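Local coordinates for protein saframycin Mx1 synthetase B (Legionella pneumophila subsp. pneumophila, PDB 3KXW) that belongs to the ANL superfamily as a fatty acid AMP ligase and binds 5'-O-[(S)-(dodecanoyloxy)(hydroxy)phosphoryl]adenosine, at residues D168-Q173 and V187-L192; D194-I199 and I227-Y232; T209-W214 and G233-I238. One frame throughout, in Å; residues are numbered along the deposited sequence.

Interaction 1. Residues D168-Q173 and V187-L192; sequences DIAFLQ and VSHHNL
Val187 is gripped twice, through its backbone by two successive residues of the facing strand and through its side chain by the ring of Phe171. Its carbonyl oxygen accepts from Ala170 N at 2.8 Å and, more weakly, from Phe171 N at 3.3 Å, while Val187 N donates to Phe171 O. The isopropyl group leans on the phenyl ring, CB lying over one face toward the rim and CG1 3.6 Å from Phe171 CE2. Phe171 CG stands between its own backbone N and carbonyl carbon (chi1 65°), a rotation that brings the ring alongside Val187, the two side chains pointing the same way. The other methyl, Val187 CG2, meets the amide end of Gln173, 3.6 Å from NE2. Two residues facing one make this a classic beta bulge, set in the antiparallel hairpin of strands 169-174 and 184-188 just where the second strand gives way to helix 189-202. Ser188 takes the N-cap position: its OG accepts from Asn191 N at 2.9 Å. One residue on, His189 N donates to Asp168 O at 3.0 Å, tying the first residue of the helix to the residue just ahead of strand 169-174. The imidazole of His189 then lies flat over Ala170, whose CB sits 3.5 Å from the ring centroid and only 8° off the normal, a CH-pi contact over the middle of the face. Leu192 CD1 approaches the Phe171 ring at its edge, 4.1 Å from CE2. Beyond this shell, Phe82 meets Phe171 edge-to-face, and Leu223 and Ile224 of helix 220-233 pack on the same phenyl group. Gln173 NE2 donates to the carbonyl oxygen of Thr333, which fixes the amide beside Val187, and Asp168 OD2 accepts from Lys165 N.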
ATOM      1  N   ASP A 168     -16.359  18.364  -1.992  1.00 18.47           N
ATOM      2  CA  ASP A 168     -15.158  18.808  -2.683  1.00 18.16           C
ATOM      3  C   ASP A 168     -14.082  17.718  -2.637  1.00 16.13           C
ATOM      4  O   ASP A 168     -13.897  17.075  -1.618  1.00 15.79           O
ATOM      5  CB  ASP A 168     -14.567  20.048  -2.011  1.00 17.78           C
ATOM      6  CG  ASP A 168     -15.390  21.321  -2.243  1.00 21.48           C
ATOM      7  OD1 ASP A 168     -16.296  21.322  -3.089  1.00 22.40           O
ATOM      8  OD2 ASP A 168     -15.102  22.322  -1.555  1.00 20.34           O
ATOM      9  N   ILE A 169     -13.345  17.550  -3.720  1.00 14.73           N
ATOM     10  CA  ILE A 169     -12.242  16.593  -3.729  1.00 13.37           C
ATOM     11  C   ILE A 169     -11.071  17.107  -2.891  1.00 15.48           C
ATOM     12  O   ILE A 169     -10.674  18.267  -3.031  1.00 15.44           O
ATOM     13  CB  ILE A 169     -11.788  16.327  -5.187  1.00 16.67           C
ATOM     14  CG1 ILE A 169     -12.980  15.868  -6.030  1.00 15.71           C
ATOM     15  CG2 ILE A 169     -10.626  15.347  -5.232  1.00 13.12           C
ATOM     16  CD1 ILE A 169     -13.846  14.781  -5.389  1.00 15.47           C
ATOM     17  N   ALA A 170     -10.541  16.252  -2.013  1.00 13.57           N
ATOM     18  CA  ALA A 170      -9.412  16.576  -1.159  1.00 14.57           C
ATOM     19  C   ALA A 170      -8.079  16.142  -1.775  1.00 14.35           C
ATOM     20  O   ALA A 170      -7.094  16.889  -1.735  1.00 12.96           O
ATOM     21  CB  ALA A 170      -9.594  15.913   0.220  1.00 14.56           C
ATOM     22  N   PHE A 171      -8.042  14.947  -2.365  1.00 13.01           N
ATOM     23  CA  PHE A 171      -6.802  14.475  -2.971  1.00 12.79           C
ATOM     24  C   PHE A 171      -7.037  13.382  -3.978  1.00 13.75           C
ATOM     25  O   PHE A 171      -8.085  12.770  -3.993  1.00 12.81           O
ATOM     26  CB  PHE A 171      -5.803  13.991  -1.907  1.00 14.21           C
ATOM     27  CG  PHE A 171      -6.243  12.779  -1.135  1.00 14.15           C
ATOM     28  CD1 PHE A 171      -5.713  11.516  -1.409  1.00 15.22           C
ATOM     29  CD2 PHE A 171      -7.138  12.906  -0.083  1.00 14.52           C
ATOM     30  CE1 PHE A 171      -6.106  10.380  -0.650  1.00 16.01           C
ATOM     31  CE2 PHE A 171      -7.523  11.779   0.665  1.00 15.01           C
ATOM     32  CZ  PHE A 171      -7.003  10.531   0.373  1.00 15.52           C
ATOM     33  N   LEU A 172      -6.060  13.165  -4.846  1.00 14.51           N
ATOM     34  CA  LEU A 172      -6.120  12.040  -5.751  1.00 13.99           C
ATOM     35  C   LEU A 172      -5.220  10.939  -5.236  1.00 14.85           C
ATOM     36  O   LEU A 172      -4.055  11.187  -4.970  1.00 17.74           O
ATOM     37  CB  LEU A 172      -5.648  12.449  -7.136  1.00 13.52           C
ATOM     38  CG  LEU A 172      -6.446  13.538  -7.838  1.00 12.74           C
ATOM     39  CD1 LEU A 172      -5.946  13.728  -9.285  1.00 14.27           C
ATOM     40  CD2 LEU A 172      -7.938  13.236  -7.813  1.00 13.36           C
ATOM     41  N   GLN A 173      -5.740   9.731  -5.086  1.00 13.52           N
ATOM     42  CA  GLN A 173      -4.838   8.631  -4.811  1.00 17.40           C
ATOM     43  C   GLN A 173      -4.738   7.696  -6.010  1.00 17.42           C
ATOM     44  O   GLN A 173      -5.722   7.084  -6.432  1.00 14.87           O
ATOM     45  CB  GLN A 173      -5.168   7.889  -3.504  1.00 19.29           C
ATOM     46  CG  GLN A 173      -6.572   7.376  -3.297  1.00 19.56           C
ATOM     47  CD  GLN A 173      -6.714   6.563  -1.962  1.00 22.38           C
ATOM     48  OE1 GLN A 173      -5.711   6.240  -1.321  1.00 26.86           O
ATOM     49  NE2 GLN A 173      -7.953   6.262  -1.548  1.00 15.26           N
ATOM     50  N   VAL A 187     -10.828  11.363  -3.896  1.00 11.82           N
ATOM     51  CA  VAL A 187     -11.319  11.219  -2.517  1.00 12.56           C
ATOM     52  C   VAL A 187     -11.803  12.560  -1.993  1.00 13.17           C
ATOM     53  O   VAL A 187     -11.025  13.511  -1.882  1.00 11.39           O
ATOM     54  CB  VAL A 187     -10.209  10.669  -1.598  1.00 11.95           C
ATOM     55  CG1 VAL A 187     -10.740  10.419  -0.173  1.00 10.88           C
ATOM     56  CG2 VAL A 187      -9.677   9.391  -2.197  1.00 13.51           C
ATOM     57  N   SER A 188     -13.099  12.653  -1.704  1.00 12.72           N
ATOM     58  CA  SER A 188     -13.661  13.919  -1.226  1.00 14.35           C
ATOM     59  C   SER A 188     -13.344  14.117   0.250  1.00 16.13           C
ATOM     60  O   SER A 188     -12.919  13.189   0.923  1.00 13.32           O
ATOM     61  CB  SER A 188     -15.188  13.958  -1.446  1.00 14.78           C
ATOM     62  OG  SER A 188     -15.841  13.078  -0.550  1.00 14.23           O
ATOM     63  N   HIS A 189     -13.537  15.339   0.744  1.00 13.87           N
ATOM     64  CA  HIS A 189     -13.369  15.598   2.160  1.00 16.54           C
ATOM     65  C   HIS A 189     -14.300  14.738   3.016  1.00 14.35           C
ATOM     66  O   HIS A 189     -13.911  14.280   4.094  1.00 14.24           O
ATOM     67  CB  HIS A 189     -13.550  17.096   2.451  1.00 16.45           C
ATOM     68  CG  HIS A 189     -12.343  17.907   2.107  1.00 14.93           C
ATOM     69  ND1 HIS A 189     -11.231  17.946   2.918  1.00 15.70           N
ATOM     70  CD2 HIS A 189     -12.059  18.690   1.036  1.00 17.75           C
ATOM     71  CE1 HIS A 189     -10.309  18.713   2.362  1.00 17.04           C
ATOM     72  NE2 HIS A 189     -10.785  19.182   1.222  1.00 17.33           N
ATOM     73  N   HIS A 190     -15.522  14.527   2.535  1.00 15.51           N
ATOM     74  CA  HIS A 190     -16.513  13.691   3.226  1.00 18.22           C
ATOM     75  C   HIS A 190     -16.090  12.207   3.172  1.00 16.54           C
ATOM     76  O   HIS A 190     -16.216  11.485   4.165  1.00 14.88           O
ATOM     77  CB  HIS A 190     -17.914  13.925   2.614  1.00 18.66           C
ATOM     78  CG  HIS A 190     -19.050  13.284   3.360  1.00 23.79           C
ATOM     79  ND1 HIS A 190     -19.435  13.675   4.623  1.00 32.15           N
ATOM     80  CD2 HIS A 190     -19.939  12.336   2.980  1.00 22.72           C
ATOM     81  CE1 HIS A 190     -20.475  12.956   5.015  1.00 27.23           C
ATOM     82  NE2 HIS A 190     -20.797  12.133   4.037  1.00 25.47           N
ATOM     83  N   ASN A 191     -15.574  11.761   2.029  1.00 13.67           N
ATOM     84  CA  ASN A 191     -15.096  10.374   1.913  1.00 14.25           C
ATOM     85  C   ASN A 191     -14.036  10.102   2.963  1.00 12.76           C
ATOM     86  O   ASN A 191     -14.049   9.081   3.629  1.00 12.82           O
ATOM     87  CB  ASN A 191     -14.407  10.131   0.558  1.00 13.19           C
ATOM     88  CG  ASN A 191     -15.378  10.014  -0.606  1.00 15.79           C
ATOM     89  OD1 ASN A 191     -16.536   9.576  -0.459  1.00 16.48           O
ATOM     90  ND2 ASN A 191     -14.887  10.361  -1.788  1.00 12.42           N
ATOM     91  N   LEU A 192     -13.082  11.021   3.041  1.00 13.81           N
ATOM     92  CA  LEU A 192     -11.931  10.897   3.914  1.00 13.45           C
ATOM     93  C   LEU A 192     -12.353  10.835   5.378  1.00 14.13           C
ATOM     94  O   LEU A 192     -11.988   9.903   6.095  1.00 12.27           O
ATOM     95  CB  LEU A 192     -10.982  12.064   3.678  1.00 13.08           C
ATOM     96  CG  LEU A 192      -9.757  12.107   4.601  1.00 14.57           C
ATOM     97  CD1 LEU A 192      -8.882  10.860   4.446  1.00 13.64           C
ATOM     98  CD2 LEU A 192      -8.956  13.366   4.332  1.00 13.90           C
TER

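Interaction 2. Residues D194-I199 and I227-Y232; sequences DNLNKI and ILTPIY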
ATOM      1  N   ASP A 194     -15.239  10.134   6.570  1.00 14.61           N
ATOM      2  CA  ASP A 194     -16.047   8.963   6.834  1.00 15.00           C
ATOM      3  C   ASP A 194     -15.152   7.749   7.111  1.00 14.53           C
ATOM      4  O   ASP A 194     -15.394   6.958   8.038  1.00 13.40           O
ATOM      5  CB  ASP A 194     -16.933   8.622   5.655  1.00 14.68           C
ATOM      6  CG  ASP A 194     -17.882   7.493   5.980  1.00 17.17           C
ATOM      7  OD1 ASP A 194     -18.823   7.741   6.750  1.00 18.69           O
ATOM      8  OD2 ASP A 194     -17.680   6.362   5.503  1.00 14.13           O
ATOM      9  N   ASN A 195     -14.141   7.573   6.274  1.00 13.33           N
ATOM     10  CA  ASN A 195     -13.279   6.406   6.441  1.00 12.76           C
ATOM     11  C   ASN A 195     -12.374   6.486   7.659  1.00 13.70           C
ATOM     12  O   ASN A 195     -12.176   5.487   8.346  1.00 13.11           O
ATOM     13  CB  ASN A 195     -12.481   6.073   5.181  1.00 11.24           C
ATOM     14  CG  ASN A 195     -12.185   4.574   5.084  1.00 13.22           C
ATOM     15  OD1 ASN A 195     -11.050   4.131   5.220  1.00 12.48           O
ATOM     16  ND2 ASN A 195     -13.238   3.790   4.888  1.00 13.05           N
ATOM     17  N   LEU A 196     -11.827   7.672   7.928  1.00 13.04           N
ATOM     18  CA  LEU A 196     -11.038   7.878   9.136  1.00 13.95           C
ATOM     19  C   LEU A 196     -11.831   7.498  10.371  1.00 13.34           C
ATOM     20  O   LEU A 196     -11.290   6.949  11.302  1.00 13.77           O
ATOM     21  CB  LEU A 196     -10.545   9.332   9.280  1.00 12.88           C
ATOM     22  CG  LEU A 196      -9.647   9.874   8.161  1.00 15.54           C
ATOM     23  CD1 LEU A 196      -9.132  11.259   8.468  1.00 13.14           C
ATOM     24  CD2 LEU A 196      -8.500   8.910   7.754  1.00 12.62           C
ATOM     25  N   ASN A 197     -13.112   7.824  10.387  1.00 16.41           N
ATOM     26  CA  ASN A 197     -13.952   7.450  11.523  1.00 15.42           C
ATOM     27  C   ASN A 197     -14.162   5.938  11.587  1.00 16.39           C
ATOM     28  O   ASN A 197     -14.154   5.334  12.667  1.00 15.20           O
ATOM     29  CB  ASN A 197     -15.316   8.137  11.436  1.00 18.56           C
ATOM     30  CG  ASN A 197     -16.268   7.665  12.534  1.00 22.50           C
ATOM     31  OD1 ASN A 197     -15.989   7.837  13.722  1.00 29.16           O
ATOM     32  ND2 ASN A 197     -17.387   7.068  12.137  1.00 28.15           N
ATOM     33  N   LYS A 198     -14.362   5.330  10.430  1.00 15.23           N
ATOM     34  CA  LYS A 198     -14.536   3.891  10.383  1.00 15.09           C
ATOM     35  C   LYS A 198     -13.270   3.172  10.870  1.00 15.42           C
ATOM     36  O   LYS A 198     -13.356   2.193  11.608  1.00 15.02           O
ATOM     37  CB  LYS A 198     -14.904   3.433   8.977  1.00 15.67           C
ATOM     38  CG  LYS A 198     -16.362   3.677   8.632  1.00 17.24           C
ATOM     39  CD  LYS A 198     -16.584   3.470   7.137  1.00 16.98           C
ATOM     40  CE  LYS A 198     -18.064   3.303   6.806  1.00 19.12           C
ATOM     41  NZ  LYS A 198     -18.909   4.473   7.152  1.00 17.73           N
ATOM     42  N   ILE A 199     -12.108   3.675  10.472  1.00 14.86           N
ATOM     43  CA  ILE A 199     -10.828   3.107  10.905  1.00 13.79           C
ATOM     44  C   ILE A 199     -10.604   3.284  12.413  1.00 15.72           C
ATOM     45  O   ILE A 199     -10.286   2.321  13.131  1.00 15.64           O
ATOM     46  CB  ILE A 199      -9.642   3.738  10.123  1.00 12.66           C
ATOM     47  CG1 ILE A 199      -9.797   3.465   8.617  1.00 12.77           C
ATOM     48  CG2 ILE A 199      -8.292   3.238  10.650  1.00 13.90           C
ATOM     49  CD1 ILE A 199      -8.815   4.245   7.731  1.00 12.94           C
ATOM     50  N   ILE A 227      -1.280   7.714   8.716  1.00 11.95           N
ATOM     51  CA  ILE A 227      -0.932   9.131   8.900  1.00 12.87           C
ATOM     52  C   ILE A 227      -2.186   9.982   9.151  1.00 13.79           C
ATOM     53  O   ILE A 227      -2.285  10.673  10.170  1.00 12.43           O
ATOM     54  CB  ILE A 227      -0.153   9.719   7.689  1.00 13.60           C
ATOM     55  CG1 ILE A 227       1.168   8.982   7.470  1.00 13.89           C
ATOM     56  CG2 ILE A 227       0.137  11.227   7.901  1.00 13.79           C
ATOM     57  CD1 ILE A 227       1.880   9.326   6.177  1.00 16.12           C
ATOM     58  N   LEU A 228      -3.138   9.924   8.230  1.00 12.28           N
ATOM     59  CA  LEU A 228      -4.317  10.770   8.334  1.00 11.28           C
ATOM     60  C   LEU A 228      -5.236  10.355   9.478  1.00 12.91           C
ATOM     61  O   LEU A 228      -5.769  11.222  10.179  1.00 12.49           O
ATOM     62  CB  LEU A 228      -5.062  10.874   7.012  1.00 13.36           C
ATOM     63  CG  LEU A 228      -4.201  11.413   5.859  1.00 11.81           C
ATOM     64  CD1 LEU A 228      -5.037  11.452   4.587  1.00 14.28           C
ATOM     65  CD2 LEU A 228      -3.569  12.800   6.151  1.00 11.79           C
ATOM     66  N   THR A 229      -5.387   9.053   9.698  1.00 12.02           N
ATOM     67  CA  THR A 229      -6.191   8.605  10.835  1.00 12.25           C
ATOM     68  C   THR A 229      -5.644   9.082  12.199  1.00 12.34           C
ATOM     69  O   THR A 229      -6.400   9.608  13.006  1.00 13.29           O
ATOM     70  CB  THR A 229      -6.427   7.079  10.823  1.00 13.89           C
ATOM     71  OG1 THR A 229      -7.100   6.718   9.607  1.00 14.66           O
ATOM     72  CG2 THR A 229      -7.284   6.661  12.019  1.00 12.75           C
ATOM     73  N   PRO A 230      -4.348   8.872  12.469  1.00 13.44           N
ATOM     74  CA  PRO A 230      -3.806   9.373  13.744  1.00 13.32           C
ATOM     75  C   PRO A 230      -3.921  10.898  13.887  1.00 13.81           C
ATOM     76  O   PRO A 230      -4.233  11.403  14.962  1.00 13.56           O
ATOM     77  CB  PRO A 230      -2.310   8.985  13.696  1.00 14.34           C
ATOM     78  CG  PRO A 230      -2.131   8.110  12.526  1.00 15.73           C
ATOM     79  CD  PRO A 230      -3.378   8.059  11.701  1.00 12.61           C
ATOM     80  N   ILE A 231      -3.632  11.634  12.820  1.00 11.83           N
ATOM     81  CA  ILE A 231      -3.799  13.087  12.878  1.00 13.27           C
ATOM     82  C   ILE A 231      -5.250  13.466  13.239  1.00 13.65           C
ATOM     83  O   ILE A 231      -5.493  14.272  14.147  1.00 14.45           O
ATOM     84  CB  ILE A 231      -3.322  13.750  11.552  1.00 14.91           C
ATOM     85  CG1 ILE A 231      -1.800  13.603  11.450  1.00 13.88           C
ATOM     86  CG2 ILE A 231      -3.715  15.244  11.505  1.00 14.41           C
ATOM     87  CD1 ILE A 231      -1.197  14.087  10.130  1.00 15.23           C
ATOM     88  N   TYR A 232      -6.205  12.861  12.540  1.00 13.07           N
ATOM     89  CA  TYR A 232      -7.629  13.015  12.834  1.00 12.88           C
ATOM     90  C   TYR A 232      -8.001  12.638  14.277  1.00 14.60           C
ATOM     91  O   TYR A 232      -8.798  13.318  14.937  1.00 14.17           O
ATOM     92  CB  TYR A 232      -8.398  12.138  11.844  1.00 14.02           C
ATOM     93  CG  TYR A 232      -9.870  11.931  12.148  1.00 15.00           C
ATOM     94  CD1 TYR A 232     -10.799  12.919  11.854  1.00 15.13           C
ATOM     95  CD2 TYR A 232     -10.328  10.742  12.694  1.00 17.24           C
ATOM     96  CE1 TYR A 232     -12.150  12.723  12.099  1.00 17.32           C
ATOM     97  CE2 TYR A 232     -11.676  10.533  12.937  1.00 17.79           C
ATOM     98  CZ  TYR A 232     -12.571  11.526  12.636  1.00 19.61           C
ATOM     99  OH  TYR A 232     -13.899  11.329  12.879  1.00 22.99           O
TER
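Leu196, the residue most deeply engaged here, drives its side chain between Thr229 and Tyr232 of the facing helix. Its two methyls divide the work: CD1 reaches Tyr232 CB at 3.6 Å, and CD2 lies 4.0 Å from Leu228 CB and 3.2 Å from Thr229 OG1. That hydroxyl is hydrogen-bonded to Ile224 O, within its own helix, and it meets Leu196 and Ile199 only through van der Waals contact. Ile199 closes on Thr229 from the next turn, with CG2 3.8 Å from Thr229 CG2. Tyr232, its CG anti to the backbone N (chi1 168°), lays one ring face against the root of Leu196, whose CB stands 4.0 Å from the ring centroid in a CH-pi contact offset toward the rim. The ring extends as far as Asn197, where CB is 3.8 Å from Tyr232 OH, and the phenol oxygen is hydrogen-bonded to Ser2 N. No hydrogen bond joins the two segments. Their axes approach to 9.5 Å at a crossing angle of -81°, an almost perpendicular helix-helix packing within the AMP-binding domain that places Ile199 in the wall of the pocket holding 5'-O-[(S)-(dodecanoyloxy)(hydroxy)phosphoryl]adenosine.

Interaction 3. Residues T209-W214 and G233-I238; sequences TIIFSW and GGIQAI
Three backbone hydrogen bonds join Ile211 and Ser213 to Gln236 and Ile238. Ile211 N donates to Gln236 O at 3.0 Å, Ile238 N to Ile211 O at 2.8 Å, and Ser213 N to Ile238 O at 2.8 Å, so Ile211 is held through both its N-H and its carbonyl. Ile238 O also receives a CA-H...O contact from Phe212 CA at 3.1 Å. Between Thr209 and Gln236 a water bridges the backbones, donating to Thr209 O and accepting from Gln236 N. The pairing is parallel, as expected of a beta-alpha-beta unit in which helix 220-233 links strands 210-213 and 236-239; the helix ends in a Schellman motif at Gly234, whose positive phi suits glycine. Among the apolar contacts, Phe212 CG is anti to the backbone N (chi1 -175°), which carries the ring over the neighbouring strand: Ile238 O lies beneath one face, and the two side chains cross at about a right angle, with Ile238 CG2 3.7 Å from Phe212 CD1. Ile210 CG2 touches Ile238 CG1 on that same face of the sheet, to which Leu33 of strand 28-34 also packs. Ahead of the paired residues, Ile235 CG2 lies 3.7 Å from Thr209 CG2 and, more distantly, near Ile211 CG1.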
ATOM      1  N   THR A 209      -3.437   4.618  22.269  1.00 17.59           N
ATOM      2  CA  THR A 209      -3.036   4.104  20.951  1.00 17.86           C
ATOM      3  C   THR A 209      -1.781   4.790  20.439  1.00 16.23           C
ATOM      4  O   THR A 209      -1.662   6.018  20.513  1.00 17.08           O
ATOM      5  CB  THR A 209      -4.154   4.298  19.907  1.00 17.65           C
ATOM      6  OG1 THR A 209      -5.324   3.563  20.308  1.00 18.64           O
ATOM      7  CG2 THR A 209      -3.688   3.834  18.525  1.00 16.26           C
ATOM      8  N   ILE A 210      -0.839   4.007  19.924  1.00 14.63           N
ATOM      9  CA  ILE A 210       0.305   4.563  19.220  1.00 13.81           C
ATOM     10  C   ILE A 210       0.485   3.790  17.915  1.00 14.47           C
ATOM     11  O   ILE A 210       0.559   2.574  17.904  1.00 12.59           O
ATOM     12  CB  ILE A 210       1.577   4.493  20.075  1.00 15.35           C
ATOM     13  CG1 ILE A 210       1.401   5.398  21.313  1.00 15.81           C
ATOM     14  CG2 ILE A 210       2.811   4.912  19.265  1.00 14.66           C
ATOM     15  CD1 ILE A 210       2.616   5.442  22.209  1.00 17.27           C
ATOM     16  N   ILE A 211       0.537   4.497  16.800  1.00 14.77           N
ATOM     17  CA  ILE A 211       0.690   3.782  15.547  1.00 13.06           C
ATOM     18  C   ILE A 211       2.130   3.824  15.073  1.00 14.82           C
ATOM     19  O   ILE A 211       2.763   4.881  15.095  1.00 16.81           O
ATOM     20  CB  ILE A 211      -0.246   4.365  14.472  1.00 15.16           C
ATOM     21  CG1 ILE A 211      -1.713   4.213  14.914  1.00 15.76           C
ATOM     22  CG2 ILE A 211       0.036   3.727  13.111  1.00 17.54           C
ATOM     23  CD1 ILE A 211      -2.723   4.867  13.949  1.00 20.08           C
ATOM     24  N   PHE A 212       2.666   2.687  14.653  1.00 12.97           N
ATOM     25  CA  PHE A 212       3.957   2.712  13.972  1.00 12.88           C
ATOM     26  C   PHE A 212       3.759   2.332  12.506  1.00 13.37           C
ATOM     27  O   PHE A 212       2.961   1.447  12.200  1.00 12.98           O
ATOM     28  CB  PHE A 212       4.994   1.788  14.620  1.00 12.54           C
ATOM     29  CG  PHE A 212       6.328   1.914  13.989  1.00 13.52           C
ATOM     30  CD1 PHE A 212       7.226   2.879  14.444  1.00 13.51           C
ATOM     31  CD2 PHE A 212       6.646   1.191  12.838  1.00 13.19           C
ATOM     32  CE1 PHE A 212       8.445   3.053  13.807  1.00 14.96           C
ATOM     33  CE2 PHE A 212       7.856   1.378  12.205  1.00 14.01           C
ATOM     34  CZ  PHE A 212       8.764   2.315  12.685  1.00 15.15           C
ATOM     35  N   SER A 213       4.462   2.995  11.604  1.00 12.25           N
ATOM     36  CA  SER A 213       4.360   2.619  10.208  1.00 12.54           C
ATOM     37  C   SER A 213       5.647   2.797   9.441  1.00 12.00           C
ATOM     38  O   SER A 213       6.295   3.824   9.571  1.00 13.43           O
ATOM     39  CB  SER A 213       3.258   3.423   9.537  1.00 12.46           C
ATOM     40  OG  SER A 213       3.078   3.011   8.188  1.00 13.13           O
ATOM     41  N   TRP A 214       6.014   1.802   8.636  1.00 11.75           N
ATOM     42  CA  TRP A 214       7.049   2.011   7.607  1.00 14.30           C
ATOM     43  C   TRP A 214       6.424   2.067   6.215  1.00 13.41           C
ATOM     44  O   TRP A 214       7.147   2.149   5.222  1.00 11.59           O
ATOM     45  CB  TRP A 214       8.115   0.894   7.620  1.00 12.75           C
ATOM     46  CG  TRP A 214       7.512  -0.500   7.504  1.00 12.96           C
ATOM     47  CD1 TRP A 214       7.222  -1.340   8.531  1.00 12.68           C
ATOM     48  CD2 TRP A 214       7.134  -1.191   6.301  1.00 12.91           C
ATOM     49  NE1 TRP A 214       6.672  -2.512   8.052  1.00 12.67           N
ATOM     50  CE2 TRP A 214       6.610  -2.443   6.685  1.00 13.02           C
ATOM     51  CE3 TRP A 214       7.189  -0.875   4.940  1.00 13.13           C
ATOM     52  CZ2 TRP A 214       6.129  -3.372   5.768  1.00 14.33           C
ATOM     53  CZ3 TRP A 214       6.722  -1.812   4.017  1.00 14.14           C
ATOM     54  CH2 TRP A 214       6.192  -3.043   4.435  1.00 13.86           C
ATOM     55  N   GLY A 233      -7.454  11.535  14.771  1.00 13.13           N
ATOM     56  CA  GLY A 233      -7.866  11.010  16.068  1.00 15.66           C
ATOM     57  C   GLY A 233      -7.054  11.462  17.285  1.00 16.08           C
ATOM     58  O   GLY A 233      -7.317  11.018  18.401  1.00 16.22           O
ATOM     59  N   GLY A 234      -6.061  12.325  17.091  1.00 14.26           N
ATOM     60  CA  GLY A 234      -5.279  12.821  18.221  1.00 16.34           C
ATOM     61  C   GLY A 234      -4.224  11.851  18.738  1.00 17.00           C
ATOM     62  O   GLY A 234      -3.836  11.884  19.912  1.00 17.15           O
ATOM     63  N   ILE A 235      -3.753  10.986  17.846  1.00 15.27           N
ATOM     64  CA  ILE A 235      -2.939   9.830  18.212  1.00 15.56           C
ATOM     65  C   ILE A 235      -1.579   9.921  17.577  1.00 15.09           C
ATOM     66  O   ILE A 235      -1.465  10.329  16.414  1.00 14.10           O
ATOM     67  CB  ILE A 235      -3.563   8.536  17.632  1.00 16.57           C
ATOM     68  CG1 ILE A 235      -4.904   8.235  18.294  1.00 20.87           C
ATOM     69  CG2 ILE A 235      -2.591   7.334  17.760  1.00 18.39           C
ATOM     70  CD1 ILE A 235      -4.872   8.295  19.760  1.00 20.08           C
ATOM     71  N   GLN A 236      -0.541   9.506  18.290  1.00 14.20           N
ATOM     72  CA  GLN A 236       0.809   9.586  17.713  1.00 15.24           C
ATOM     73  C   GLN A 236       1.005   8.652  16.515  1.00 15.87           C
ATOM     74  O   GLN A 236       0.576   7.492  16.547  1.00 14.21           O
ATOM     75  CB  GLN A 236       1.871   9.265  18.758  1.00 15.98           C
ATOM     76  CG  GLN A 236       2.148  10.370  19.764  1.00 15.99           C
ATOM     77  CD  GLN A 236       3.411  10.087  20.544  1.00 20.86           C
ATOM     78  OE1 GLN A 236       3.368   9.614  21.686  1.00 21.57           O
ATOM     79  NE2 GLN A 236       4.543  10.375  19.932  1.00 17.44           N
ATOM     80  N   ALA A 237       1.651   9.165  15.465  1.00 14.55           N
ATOM     81  CA  ALA A 237       2.087   8.349  14.337  1.00 14.71           C
ATOM     82  C   ALA A 237       3.612   8.330  14.372  1.00 15.03           C
ATOM     83  O   ALA A 237       4.250   9.393  14.353  1.00 18.24           O
ATOM     84  CB  ALA A 237       1.579   8.951  13.005  1.00 14.40           C
ATOM     85  N   ILE A 238       4.208   7.146  14.475  1.00 13.20           N
ATOM     86  CA  ILE A 238       5.666   7.049  14.483  1.00 13.96           C
ATOM     87  C   ILE A 238       6.092   6.307  13.237  1.00 14.25           C
ATOM     88  O   ILE A 238       5.579   5.218  12.977  1.00 15.33           O
ATOM     89  CB  ILE A 238       6.193   6.236  15.716  1.00 14.63           C
ATOM     90  CG1 ILE A 238       5.544   6.728  17.011  1.00 18.57           C
ATOM     91  CG2 ILE A 238       7.744   6.264  15.759  1.00 14.87           C
ATOM     92  CD1 ILE A 238       5.975   8.033  17.446  1.00 20.54           C
TER
HETATM   93  O   HOH W   1      -0.947   8.567  21.008  1.00 16.63           O

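Helix 189-202 emerges from the hairpin of interaction 1 and supplies one side of interaction 2, and the two contacts, 13 Å apart between centres, meet where Leu192 CD1 packs 3.9 Å from Leu228 CD1. Interaction 2 passes on to interaction 3 through Pro230, whose CG lies 3.6 Å from Ile211 CD1 and whose carbonyl oxygen probably accepts from Ile235 N at 3.0 Å. Interactions 1 and 3 do not touch, their nearest atoms being about 10 Å apart. Interactions 2 and 3 approach the bound 5'-O-[(S)-(dodecanoyloxy)(hydroxy)phosphoryl]adenosine, Ile199 and Ile211 each bringing a side chain to about 4 Å, whereas the side chain of Gln173 in interaction 1 stays about 7 Å away.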